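Local coordinates for protein haloacid dehalogenase-like hydrolase (PDB 3PGV) that probably acts as a metal-dependent phosphatase of the Cof family in the haloacid dehalogenase superfamily, and holds a calcium ion in this crystal, at residues A87-H90 against Q96-A99; F57-G62 against D73-R78; A107-E112 against N184-D189. All blocks are in the same frame, centred on the assembly; numbering follows the deposited sequence.

Interaction 1: A87-H90 against Q96-A99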
ATOM      1  N   ALA A  87      -0.936   1.922  -7.613  1.00 28.89           N
ATOM      2  CA  ALA A  87      -0.380   2.210  -8.942  1.00 28.09           C
ATOM      3  C   ALA A  87      -0.443   0.970  -9.835  1.00 34.26           C
ATOM      4  O   ALA A  87      -0.448   1.092 -11.054  1.00 35.92           O
ATOM      5  CB  ALA A  87       1.049   2.706  -8.818  1.00 27.83           C
ATOM      6  N   ARG A  88      -0.543  -0.231  -9.218  1.00 29.29           N
ATOM      7  CA  ARG A  88      -0.618  -1.487  -9.951  1.00 29.54           C
ATOM      8  C   ARG A  88      -1.747  -2.364  -9.406  1.00 33.85           C
ATOM      9  O   ARG A  88      -1.988  -2.392  -8.197  1.00 33.69           O
ATOM     10  CB  ARG A  88       0.722  -2.270  -9.835  1.00 31.93           C
ATOM     11  CG  ARG A  88       1.954  -1.577 -10.438  1.00 39.33           C
ATOM     12  CD  ARG A  88       1.943  -1.611 -11.941  1.00 46.26           C
ATOM     13  NE  ARG A  88       3.230  -1.203 -12.517  1.00 49.61           N
ATOM     14  CZ  ARG A  88       3.571   0.061 -12.759  1.00 61.72           C
ATOM     15  NH1 ARG A  88       2.752   1.053 -12.421  1.00 44.39           N
ATOM     16  NH2 ARG A  88       4.743   0.345 -13.308  1.00 46.10           N
ATOM     17  N   VAL A  89      -2.379  -3.136 -10.283  1.00 28.98           N
ATOM     18  CA  VAL A  89      -3.310  -4.190  -9.897  1.00 28.95           C
ATOM     19  C   VAL A  89      -2.993  -5.447 -10.709  1.00 34.00           C
ATOM     20  O   VAL A  89      -2.753  -5.360 -11.917  1.00 33.79           O
ATOM     21  CB  VAL A  89      -4.809  -3.773 -10.017  1.00 33.06           C
ATOM     22  CG1 VAL A  89      -5.720  -4.996 -10.075  1.00 33.76           C
ATOM     23  CG2 VAL A  89      -5.216  -2.861  -8.873  1.00 32.46           C
ATOM     24  N   HIS A  90      -2.906  -6.596 -10.032  1.00 31.29           N
ATOM     25  CA  HIS A  90      -2.708  -7.880 -10.685  1.00 32.08           C
ATOM     26  C   HIS A  90      -3.846  -8.787 -10.328  1.00 39.44           C
ATOM     27  O   HIS A  90      -4.363  -8.708  -9.218  1.00 40.82           O
ATOM     28  CB  HIS A  90      -1.390  -8.518 -10.238  1.00 32.16           C
ATOM     29  CG  HIS A  90      -0.169  -7.877 -10.814  1.00 34.37           C
ATOM     30  ND1 HIS A  90       0.283  -6.653 -10.358  1.00 34.65           N
ATOM     31  CD2 HIS A  90       0.740  -8.381 -11.687  1.00 36.72           C
ATOM     32  CE1 HIS A  90       1.418  -6.421 -11.004  1.00 34.14           C
ATOM     33  NE2 HIS A  90       1.734  -7.432 -11.815  1.00 35.71           N
ATOM     34  N   GLN A  96      -0.923  -8.257 -14.962  1.00 33.91           N
ATOM     35  CA  GLN A  96      -1.056  -6.865 -14.586  1.00 31.46           C
ATOM     36  C   GLN A  96      -2.273  -6.270 -15.284  1.00 36.95           C
ATOM     37  O   GLN A  96      -2.282  -6.163 -16.511  1.00 35.46           O
ATOM     38  CB  GLN A  96       0.211  -6.087 -14.965  1.00 31.70           C
ATOM     39  CG  GLN A  96       0.190  -4.637 -14.487  1.00 37.40           C
ATOM     40  CD  GLN A  96       1.402  -3.890 -14.964  1.00 55.07           C
ATOM     41  OE1 GLN A  96       2.456  -3.906 -14.337  1.00 57.71           O
ATOM     42  NE2 GLN A  96       1.285  -3.242 -16.091  1.00 47.10           N
ATOM     43  N   ILE A  97      -3.329  -5.938 -14.512  1.00 34.11           N
ATOM     44  CA  ILE A  97      -4.546  -5.352 -15.083  1.00 33.24           C
ATOM     45  C   ILE A  97      -4.301  -3.905 -15.500  1.00 36.45           C
ATOM     46  O   ILE A  97      -4.659  -3.521 -16.614  1.00 36.90           O
ATOM     47  CB  ILE A  97      -5.753  -5.495 -14.126  1.00 36.07           C
ATOM     48  CG1 ILE A  97      -6.025  -6.999 -13.778  1.00 36.76           C
ATOM     49  CG2 ILE A  97      -7.011  -4.799 -14.713  1.00 36.46           C
ATOM     50  CD1 ILE A  97      -6.165  -7.961 -15.007  1.00 35.92           C
ATOM     51  N   PHE A  98      -3.660  -3.107 -14.622  1.00 31.42           N
ATOM     52  CA  PHE A  98      -3.324  -1.731 -14.956  1.00 30.19           C
ATOM     53  C   PHE A  98      -2.044  -1.251 -14.292  1.00 35.00           C
ATOM     54  O   PHE A  98      -1.598  -1.823 -13.311  1.00 34.43           O
ATOM     55  CB  PHE A  98      -4.504  -0.761 -14.676  1.00 30.74           C
ATOM     56  CG  PHE A  98      -4.896  -0.586 -13.220  1.00 31.16           C
ATOM     57  CD1 PHE A  98      -4.063   0.100 -12.334  1.00 33.62           C
ATOM     58  CD2 PHE A  98      -6.171  -0.926 -12.784  1.00 33.52           C
ATOM     59  CE1 PHE A  98      -4.463   0.348 -11.013  1.00 34.52           C
ATOM     60  CE2 PHE A  98      -6.575  -0.665 -11.472  1.00 36.69           C
ATOM     61  CZ  PHE A  98      -5.709  -0.039 -10.589  1.00 34.43           C
ATOM     62  N   ALA A  99      -1.448  -0.206 -14.857  1.00 32.89           N
ATOM     63  CA  ALA A  99      -0.269   0.446 -14.329  1.00 31.62           C
ATOM     64  C   ALA A  99      -0.493   1.945 -14.427  1.00 36.22           C
ATOM     65  O   ALA A  99      -0.562   2.491 -15.538  1.00 35.05           O
ATOM     66  CB  ALA A  99       0.958   0.044 -15.135  1.00 32.10           C
TER
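The Phe98 ring takes Val89 on one face: Val89 CB stands 4.0 Å from the ring centroid in a CH-pi contact, and Val89 CG2 reaches Phe98 CZ at 3.3 Å. At the edge of this ring, near its plane, lies the carbonyl oxygen of Ala87, and the His100 ring also stacks with Phe98. With Phe98 CG between its backbone N and carbonyl carbon (chi1 66°), the ring comes to lie against Val89. The imidazole of His90 is met over one face by backbone, Gln96 CA lying 4.0 Å from its centroid, while Tyr65 stacks with this ring. Over one face of the Arg88 guanidinium sits the methyl of Ala99, with Arg88 NH1 3.4 Å from Ala99 CB; so small a residue lets the flat cation lie close. Arg88 NH1 hydrogen-bonds to Asn101 OD1, and the extended Gln96 chain brings OE1 to 3.3 Å from Arg88 NE. Ile97 N donates to Val89 O at 2.7 Å, whereas the Val89 N to Phe98 O bond is weak at 3.4 Å. Val89 and Phe98 turn toward helix 210-220, a side suited to apolar groups, and Arg88, His90, Gln96 and Ala99 share the other face. Strands 88-90 and 96-99 form an antiparallel beta hairpin at the border of the eight-stranded sheet; strand 88-90 also meets strand 80-83, with a classic beta bulge where Ala87 and Arg88 both face Thr83.

Interaction 2: F57-G62 against D73-R78. With EDO (1,2-ethanediol), chain K.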
ATOM      1  N   PHE A  57     -11.734 -11.318  -1.732  1.00 45.53           N
ATOM      2  CA  PHE A  57     -10.672 -10.650  -0.997  1.00 43.13           C
ATOM      3  C   PHE A  57      -9.812  -9.833  -1.894  1.00 44.98           C
ATOM      4  O   PHE A  57      -9.490 -10.254  -3.008  1.00 44.87           O
ATOM      5  CB  PHE A  57      -9.826 -11.658  -0.216  1.00 45.15           C
ATOM      6  CG  PHE A  57     -10.491 -12.171   1.034  1.00 48.30           C
ATOM      7  CD1 PHE A  57     -11.320 -13.290   0.993  1.00 53.29           C
ATOM      8  CD2 PHE A  57     -10.306 -11.530   2.254  1.00 50.38           C
ATOM      9  CE1 PHE A  57     -11.945 -13.758   2.146  1.00 55.50           C
ATOM     10  CE2 PHE A  57     -10.933 -12.000   3.408  1.00 54.91           C
ATOM     11  CZ  PHE A  57     -11.744 -13.115   3.349  1.00 54.85           C
ATOM     12  N   VAL A  58      -9.454  -8.636  -1.434  1.00 39.50           N
ATOM     13  CA  VAL A  58      -8.563  -7.737  -2.161  1.00 36.81           C
ATOM     14  C   VAL A  58      -7.472  -7.281  -1.199  1.00 38.85           C
ATOM     15  O   VAL A  58      -7.778  -6.761  -0.129  1.00 38.96           O
ATOM     16  CB  VAL A  58      -9.332  -6.531  -2.780  1.00 38.21           C
ATOM     17  CG1 VAL A  58      -8.385  -5.614  -3.539  1.00 36.22           C
ATOM     18  CG2 VAL A  58     -10.464  -7.010  -3.687  1.00 39.09           C
ATOM     19  N   PHE A  59      -6.222  -7.547  -1.532  1.00 34.70           N
ATOM     20  CA  PHE A  59      -5.111  -7.160  -0.668  1.00 33.69           C
ATOM     21  C   PHE A  59      -4.384  -5.950  -1.232  1.00 38.72           C
ATOM     22  O   PHE A  59      -4.157  -5.876  -2.446  1.00 38.18           O
ATOM     23  CB  PHE A  59      -4.175  -8.346  -0.413  1.00 35.26           C
ATOM     24  CG  PHE A  59      -4.911  -9.523   0.190  1.00 37.89           C
ATOM     25  CD1 PHE A  59      -5.386  -9.472   1.499  1.00 40.95           C
ATOM     26  CD2 PHE A  59      -5.236 -10.631  -0.586  1.00 40.86           C
ATOM     27  CE1 PHE A  59      -6.162 -10.513   2.019  1.00 43.18           C
ATOM     28  CE2 PHE A  59      -5.984 -11.689  -0.051  1.00 44.62           C
ATOM     29  CZ  PHE A  59      -6.436 -11.626   1.244  1.00 43.19           C
ATOM     30  N   ALA A  60      -4.188  -4.921  -0.389  1.00 35.53           N
ATOM     31  CA  ALA A  60      -3.647  -3.636  -0.833  1.00 34.32           C
ATOM     32  C   ALA A  60      -2.410  -3.258  -0.060  1.00 38.13           C
ATOM     33  O   ALA A  60      -2.466  -3.076   1.153  1.00 39.38           O
ATOM     34  CB  ALA A  60      -4.703  -2.552  -0.701  1.00 34.33           C
ATOM     35  N   THR A  61      -1.294  -3.105  -0.754  1.00 32.37           N
ATOM     36  CA  THR A  61      -0.037  -2.802  -0.092  1.00 30.79           C
ATOM     37  C   THR A  61       0.740  -1.708  -0.806  1.00 32.69           C
ATOM     38  O   THR A  61       0.509  -1.446  -1.996  1.00 31.45           O
ATOM     39  CB  THR A  61       0.798  -4.090   0.062  1.00 34.21           C
ATOM     40  OG1 THR A  61       2.038  -3.780   0.723  1.00 29.19           O
ATOM     41  CG2 THR A  61       1.065  -4.780  -1.279  1.00 28.74           C
ATOM     42  N   GLY A  62       1.681  -1.104  -0.083  1.00 27.03           N
ATOM     43  CA  GLY A  62       2.641  -0.179  -0.646  1.00 26.49           C
ATOM     44  C   GLY A  62       3.809  -0.914  -1.275  1.00 32.52           C
ATOM     45  O   GLY A  62       4.521  -0.359  -2.117  1.00 33.69           O
ATOM     46  N   ASP A  73       1.793 -16.515  -2.463  1.00 50.76           N
ATOM     47  CA  ASP A  73       1.970 -17.977  -2.528  1.00 53.37           C
ATOM     48  C   ASP A  73       1.424 -18.680  -1.259  1.00 58.64           C
ATOM     49  O   ASP A  73       1.203 -19.890  -1.275  1.00 61.35           O
ATOM     50  CB  ASP A  73       3.469 -18.341  -2.731  1.00 56.43           C
ATOM     51  CG  ASP A  73       4.051 -17.949  -4.090  1.00 71.22           C
ATOM     52  OD1 ASP A  73       3.253 -17.728  -5.045  1.00 73.24           O
ATOM     53  OD2 ASP A  73       5.300 -17.920  -4.215  1.00 74.95           O
ATOM     54  N   ASN A  74       1.214 -17.919  -0.168  1.00 52.82           N
ATOM     55  CA  ASN A  74       0.739 -18.482   1.093  1.00 51.89           C
ATOM     56  C   ASN A  74      -0.707 -18.094   1.461  1.00 51.59           C
ATOM     57  O   ASN A  74      -1.226 -18.593   2.458  1.00 51.65           O
ATOM     58  CB  ASN A  74       1.702 -18.142   2.232  1.00 52.55           C
ATOM     59  CG  ASN A  74       2.995 -18.909   2.167  1.00 72.49           C
ATOM     60  OD1 ASN A  74       3.015 -20.146   2.100  1.00 75.11           O
ATOM     61  ND2 ASN A  74       4.098 -18.203   2.234  1.00 58.19           N
ATOM     62  N   LEU A  75      -1.366 -17.224   0.654  1.00 45.03           N
ATOM     63  CA  LEU A  75      -2.755 -16.826   0.932  1.00 43.66           C
ATOM     64  C   LEU A  75      -3.701 -18.035   0.932  1.00 50.56           C
ATOM     65  O   LEU A  75      -4.554 -18.160   1.823  1.00 49.88           O
ATOM     66  CB  LEU A  75      -3.244 -15.780  -0.072  1.00 41.74           C
ATOM     67  CG  LEU A  75      -2.582 -14.403  -0.001  1.00 43.12           C
ATOM     68  CD1 LEU A  75      -2.968 -13.567  -1.193  1.00 42.05           C
ATOM     69  CD2 LEU A  75      -2.933 -13.676   1.308  1.00 42.03           C
ATOM     70  N   GLY A  76      -3.528 -18.920  -0.055  1.00 49.22           N
ATOM     71  CA  GLY A  76      -4.354 -20.112  -0.195  1.00 51.06           C
ATOM     72  C   GLY A  76      -5.629 -19.866  -0.969  1.00 56.82           C
ATOM     73  O   GLY A  76      -6.400 -20.803  -1.216  1.00 60.49           O
ATOM     74  N   ILE A  77      -5.862 -18.604  -1.375  1.00 50.49           N
ATOM     75  CA  ILE A  77      -7.056 -18.209  -2.137  1.00 49.53           C
ATOM     76  C   ILE A  77      -6.676 -17.363  -3.348  1.00 54.34           C
ATOM     77  O   ILE A  77      -5.608 -16.759  -3.372  1.00 52.44           O
ATOM     78  CB  ILE A  77      -8.087 -17.461  -1.234  1.00 51.25           C
ATOM     79  CG1 ILE A  77      -7.475 -16.145  -0.656  1.00 48.35           C
ATOM     80  CG2 ILE A  77      -8.620 -18.391  -0.105  1.00 52.75           C
ATOM     81  CD1 ILE A  77      -8.470 -15.176  -0.146  1.00 44.11           C
ATOM     82  N   ARG A  78      -7.569 -17.295  -4.342  1.00 53.71           N
ATOM     83  CA  ARG A  78      -7.362 -16.465  -5.527  1.00 52.63           C
ATOM     84  C   ARG A  78      -7.899 -15.081  -5.205  1.00 55.47           C
ATOM     85  O   ARG A  78      -9.045 -14.959  -4.746  1.00 56.85           O
ATOM     86  CB  ARG A  78      -8.105 -17.063  -6.767  1.00 53.29           C
ATOM     87  CG  ARG A  78      -7.956 -18.595  -6.950  1.00 64.10           C
ATOM     88  CD  ARG A  78      -6.905 -18.997  -7.972  1.00 65.71           C
ATOM     89  NE  ARG A  78      -7.215 -18.483  -9.298  1.00 59.49           N
ATOM     90  CZ  ARG A  78      -6.376 -18.541 -10.317  1.00 69.74           C
ATOM     91  NH1 ARG A  78      -5.194 -19.124 -10.178  1.00 52.85           N
ATOM     92  NH2 ARG A  78      -6.702 -18.000 -11.483  1.00 58.35           N
TER
HETATM   93  C1  EDO K 287      -9.176 -12.883  -8.536  1.00 58.41           C
HETATM   94  O1  EDO K 287      -8.681 -12.291  -9.740  1.00 58.14           O
HETATM   95  C2  EDO K 287     -10.317 -13.841  -8.864  1.00 59.42           C
HETATM   96  O2  EDO K 287     -10.624 -14.637  -7.707  1.00 69.15           O
HETATM   97  O   HOH W   1     -10.818 -13.811  -3.135  1.00 31.46           O
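Leu75 lays its two methyls against the Phe59 ring, and this is the close-packed part of the contact. Leu75 CD2 sits over one face, 4.2 Å from the ring centroid and displaced toward the rim, in a CH-pi contact; Leu75 CD1 reaches Phe59 CE2 at 3.7 Å. Ile77 brings its terminal methyl between the two aromatic residues: with CG1 between the backbone N and the carbonyl carbon (chi1 62°), the chain carries Ile77 CD1 to 3.6 Å from Phe57 CD1 and, more distantly, near the edge of the Phe59 ring. Helix 41-51 flanks this cluster, Leu47 and Thr51 meeting Ile77, and Leu47 and Leu50 meeting Phe57. Gly76, with positive phi, lets the chain leave the helix and turn so that Leu75 and Ile77 both face the strand. The Arg78 end is looser and wetter. There a water bridges the backbones, accepting from Phe57 N at 3.0 Å and donating to Arg78 O at 2.7 Å, while an ethanediol, probably from the crystallisation liquor, bonds only weakly to that oxygen. Arg78 NH2 forms a salt bridge with Asp93 OD1. Within this beta-alpha-beta unit, Leu75 at the helix end and Ile77 just beyond it pack on strand 56-60 through apolar side-chain contacts, and between the two segments the polar link is a single bridging water.

Interaction 3: A107-E112 against N184-D189; sequences AADLFE and NARWGD
Asp109 and Arg186 supply the charged part of the contact, a salt bridge in which Asp109 OD2 lies 3.0 Å from Arg186 NH2. Arg186 suits this place between two helices because its long chain, extended from CG to NE with CG starting out opposite the backbone N (chi1 180°), reaches the carboxylate. The carboxylate and guanidinium planes are 47° apart, and the approach is by one terminal nitrogen, not a side-by-side pairing. The same carboxylate oxygen takes part in a water-mediated link: a water donates to Asp109 OD2 at 3.1 Å and accepts from Trp187 NE1 at 2.8 Å, giving the indole N-H a polar partner. Asp109 OD2 and this water both lie in the plane of the indole at its edge, and the carboxylate is nearly coplanar with it, 19° away. Apolar packing completes the contact. Asp109 CB comes to the indole edge at 3.7 Å from Trp187 CZ2, and Leu110 CD2 meets Trp187 CZ3 at 3.7 Å, the two side chains running alongside one another and pointing opposite ways. Over the centre of one indole face lies CG of Arg186 itself. Helix 104-110 thus lies beside helix 173-187, and Leu110 links Trp187 to Val166 and Phe168 of strand 163-169, in a six-stranded sheet that, with its helices, is consistent with the cap domain of Cof-type phosphatases.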
ATOM      1  N   ALA A 107       7.966  12.770 -12.142  1.00 29.24           N
ATOM      2  CA  ALA A 107       8.933  11.719 -11.834  1.00 28.29           C
ATOM      3  C   ALA A 107      10.389  12.250 -11.988  1.00 33.04           C
ATOM      4  O   ALA A 107      11.193  12.098 -11.074  1.00 32.81           O
ATOM      5  CB  ALA A 107       8.708  10.518 -12.736  1.00 28.17           C
ATOM      6  N   ALA A 108      10.669  12.968 -13.083  1.00 30.78           N
ATOM      7  CA  ALA A 108      12.001  13.538 -13.329  1.00 31.47           C
ATOM      8  C   ALA A 108      12.444  14.456 -12.200  1.00 35.30           C
ATOM      9  O   ALA A 108      13.596  14.368 -11.755  1.00 33.82           O
ATOM     10  CB  ALA A 108      12.016  14.285 -14.653  1.00 32.73           C
ATOM     11  N   ASP A 109      11.511  15.311 -11.688  1.00 32.76           N
ATOM     12  CA  ASP A 109      11.798  16.224 -10.577  1.00 33.44           C
ATOM     13  C   ASP A 109      11.959  15.478  -9.263  1.00 36.24           C
ATOM     14  O   ASP A 109      12.863  15.788  -8.499  1.00 37.77           O
ATOM     15  CB  ASP A 109      10.710  17.309 -10.456  1.00 36.46           C
ATOM     16  CG  ASP A 109      10.704  18.311 -11.612  1.00 51.14           C
ATOM     17  OD1 ASP A 109      11.763  18.478 -12.263  1.00 54.05           O
ATOM     18  OD2 ASP A 109       9.654  18.956 -11.833  1.00 56.24           O
ATOM     19  N   LEU A 110      11.088  14.482  -9.003  1.00 30.67           N
ATOM     20  CA  LEU A 110      11.148  13.665  -7.780  1.00 29.29           C
ATOM     21  C   LEU A 110      12.460  12.923  -7.657  1.00 33.43           C
ATOM     22  O   LEU A 110      12.946  12.711  -6.541  1.00 32.90           O
ATOM     23  CB  LEU A 110       9.980  12.664  -7.737  1.00 27.87           C
ATOM     24  CG  LEU A 110       8.595  13.260  -7.444  1.00 30.67           C
ATOM     25  CD1 LEU A 110       7.508  12.216  -7.641  1.00 29.87           C
ATOM     26  CD2 LEU A 110       8.529  13.834  -6.030  1.00 30.16           C
ATOM     27  N   PHE A 111      13.065  12.539  -8.812  1.00 30.45           N
ATOM     28  CA  PHE A 111      14.351  11.817  -8.836  1.00 29.37           C
ATOM     29  C   PHE A 111      15.480  12.631  -8.198  1.00 34.79           C
ATOM     30  O   PHE A 111      16.453  12.051  -7.715  1.00 36.93           O
ATOM     31  CB  PHE A 111      14.745  11.474 -10.274  1.00 30.77           C
ATOM     32  CG  PHE A 111      13.897  10.448 -10.984  1.00 29.78           C
ATOM     33  CD1 PHE A 111      12.948   9.702 -10.291  1.00 28.70           C
ATOM     34  CD2 PHE A 111      14.105  10.161 -12.328  1.00 32.15           C
ATOM     35  CE1 PHE A 111      12.162   8.753 -10.952  1.00 28.15           C
ATOM     36  CE2 PHE A 111      13.324   9.206 -12.986  1.00 33.30           C
ATOM     37  CZ  PHE A 111      12.360   8.504 -12.289  1.00 28.97           C
ATOM     38  N   GLU A 112      15.364  13.979  -8.223  1.00 29.77           N
ATOM     39  CA  GLU A 112      16.451  14.879  -7.865  1.00 29.45           C
ATOM     40  C   GLU A 112      16.076  15.924  -6.820  1.00 34.85           C
ATOM     41  O   GLU A 112      16.938  16.691  -6.406  1.00 36.11           O
ATOM     42  CB  GLU A 112      16.982  15.578  -9.146  1.00 31.51           C
ATOM     43  CG  GLU A 112      17.582  14.610 -10.167  1.00 39.00           C
ATOM     44  CD  GLU A 112      18.715  13.759  -9.606  1.00 59.06           C
ATOM     45  OE1 GLU A 112      19.607  14.327  -8.935  1.00 52.69           O
ATOM     46  OE2 GLU A 112      18.704  12.527  -9.830  1.00 43.70           O
ATOM     47  N   ASN A 184       3.145  18.733  -1.877  1.00 28.46           N
ATOM     48  CA  ASN A 184       1.695  18.973  -2.021  1.00 28.10           C
ATOM     49  C   ASN A 184       1.417  20.357  -2.578  1.00 34.18           C
ATOM     50  O   ASN A 184       0.600  20.501  -3.492  1.00 34.48           O
ATOM     51  CB  ASN A 184       0.945  18.756  -0.679  1.00 21.64           C
ATOM     52  CG  ASN A 184       0.739  17.284  -0.338  1.00 34.91           C
ATOM     53  OD1 ASN A 184       0.589  16.428  -1.226  1.00 32.56           O
ATOM     54  ND2 ASN A 184       0.624  16.970   0.954  1.00 21.17           N
ATOM     55  N   ALA A 185       2.144  21.367  -2.096  1.00 31.54           N
ATOM     56  CA  ALA A 185       1.966  22.738  -2.598  1.00 32.41           C
ATOM     57  C   ALA A 185       2.476  22.864  -4.045  1.00 36.59           C
ATOM     58  O   ALA A 185       1.898  23.603  -4.836  1.00 36.90           O
ATOM     59  CB  ALA A 185       2.691  23.731  -1.690  1.00 33.24           C
ATOM     60  N   ARG A 186       3.558  22.133  -4.381  1.00 33.64           N
ATOM     61  CA  ARG A 186       4.173  22.187  -5.707  1.00 34.05           C
ATOM     62  C   ARG A 186       3.296  21.566  -6.814  1.00 38.56           C
ATOM     63  O   ARG A 186       3.187  22.144  -7.895  1.00 39.16           O
ATOM     64  CB  ARG A 186       5.561  21.526  -5.679  1.00 32.71           C
ATOM     65  CG  ARG A 186       6.271  21.530  -7.017  1.00 43.13           C
ATOM     66  CD  ARG A 186       7.705  21.105  -6.877  1.00 53.05           C
ATOM     67  NE  ARG A 186       8.346  21.026  -8.182  1.00 71.54           N
ATOM     68  CZ  ARG A 186       9.657  20.983  -8.363  1.00 84.93           C
ATOM     69  NH1 ARG A 186      10.478  21.044  -7.323  1.00 68.60           N
ATOM     70  NH2 ARG A 186      10.161  20.906  -9.585  1.00 73.60           N
ATOM     71  N   TRP A 187       2.638  20.424  -6.528  1.00 34.89           N
ATOM     72  CA  TRP A 187       1.921  19.677  -7.561  1.00 34.88           C
ATOM     73  C   TRP A 187       0.408  19.533  -7.398  1.00 39.67           C
ATOM     74  O   TRP A 187      -0.282  19.219  -8.384  1.00 40.56           O
ATOM     75  CB  TRP A 187       2.579  18.322  -7.798  1.00 32.68           C
ATOM     76  CG  TRP A 187       3.932  18.435  -8.430  1.00 34.59           C
ATOM     77  CD1 TRP A 187       4.219  18.917  -9.678  1.00 38.39           C
ATOM     78  CD2 TRP A 187       5.176  17.987  -7.878  1.00 34.18           C
ATOM     79  NE1 TRP A 187       5.569  18.818  -9.925  1.00 38.55           N
ATOM     80  CE2 TRP A 187       6.176  18.215  -8.853  1.00 38.76           C
ATOM     81  CE3 TRP A 187       5.542  17.383  -6.659  1.00 34.95           C
ATOM     82  CZ2 TRP A 187       7.519  17.897  -8.636  1.00 38.25           C
ATOM     83  CZ3 TRP A 187       6.875  17.064  -6.444  1.00 36.72           C
ATOM     84  CH2 TRP A 187       7.853  17.345  -7.414  1.00 38.02           C
ATOM     85  N   GLY A 188      -0.098  19.704  -6.176  1.00 33.60           N
ATOM     86  CA  GLY A 188      -1.533  19.602  -5.906  1.00 33.31           C
ATOM     87  C   GLY A 188      -2.146  18.275  -6.316  1.00 38.61           C
ATOM     88  O   GLY A 188      -1.625  17.206  -5.968  1.00 38.62           O
ATOM     89  N   ASP A 189      -3.243  18.344  -7.107  1.00 36.27           N
ATOM     90  CA  ASP A 189      -3.991  17.182  -7.641  1.00 36.33           C
ATOM     91  C   ASP A 189      -3.117  16.191  -8.421  1.00 38.00           C
ATOM     92  O   ASP A 189      -3.532  15.049  -8.618  1.00 36.91           O
ATOM     93  CB  ASP A 189      -5.127  17.669  -8.572  1.00 39.97           C
ATOM     94  CG  ASP A 189      -6.306  18.270  -7.853  1.00 61.48           C
ATOM     95  OD1 ASP A 189      -6.291  18.293  -6.597  1.00 64.22           O
ATOM     96  OD2 ASP A 189      -7.269  18.691  -8.541  1.00 70.54           O
TER
HETATM   97  O   HOH W   2       6.684  19.406 -12.438  1.00 46.85           O

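In the fold
Interactions 1 and 2 reach the same eight-stranded sheet, their centres about 14 Å apart, and follow in series along the chain. Interaction 2 is the buried one, packing a helix end onto a central strand about 8 Å, side chain to side chain, from the calcium ligand Asp27; its side-chain chemistry is apolar, with a single water bridge between the backbones. Interaction 1 is partly buried at the sheet's outer edge, where backbone pairing is joined by mixed polar and apolar side chains. Interaction 3 belongs with the six-stranded sheet, away from the metal site and about 31 Å from interaction 2, centre to centre; there helices meet near the surface through charge, water and an indole.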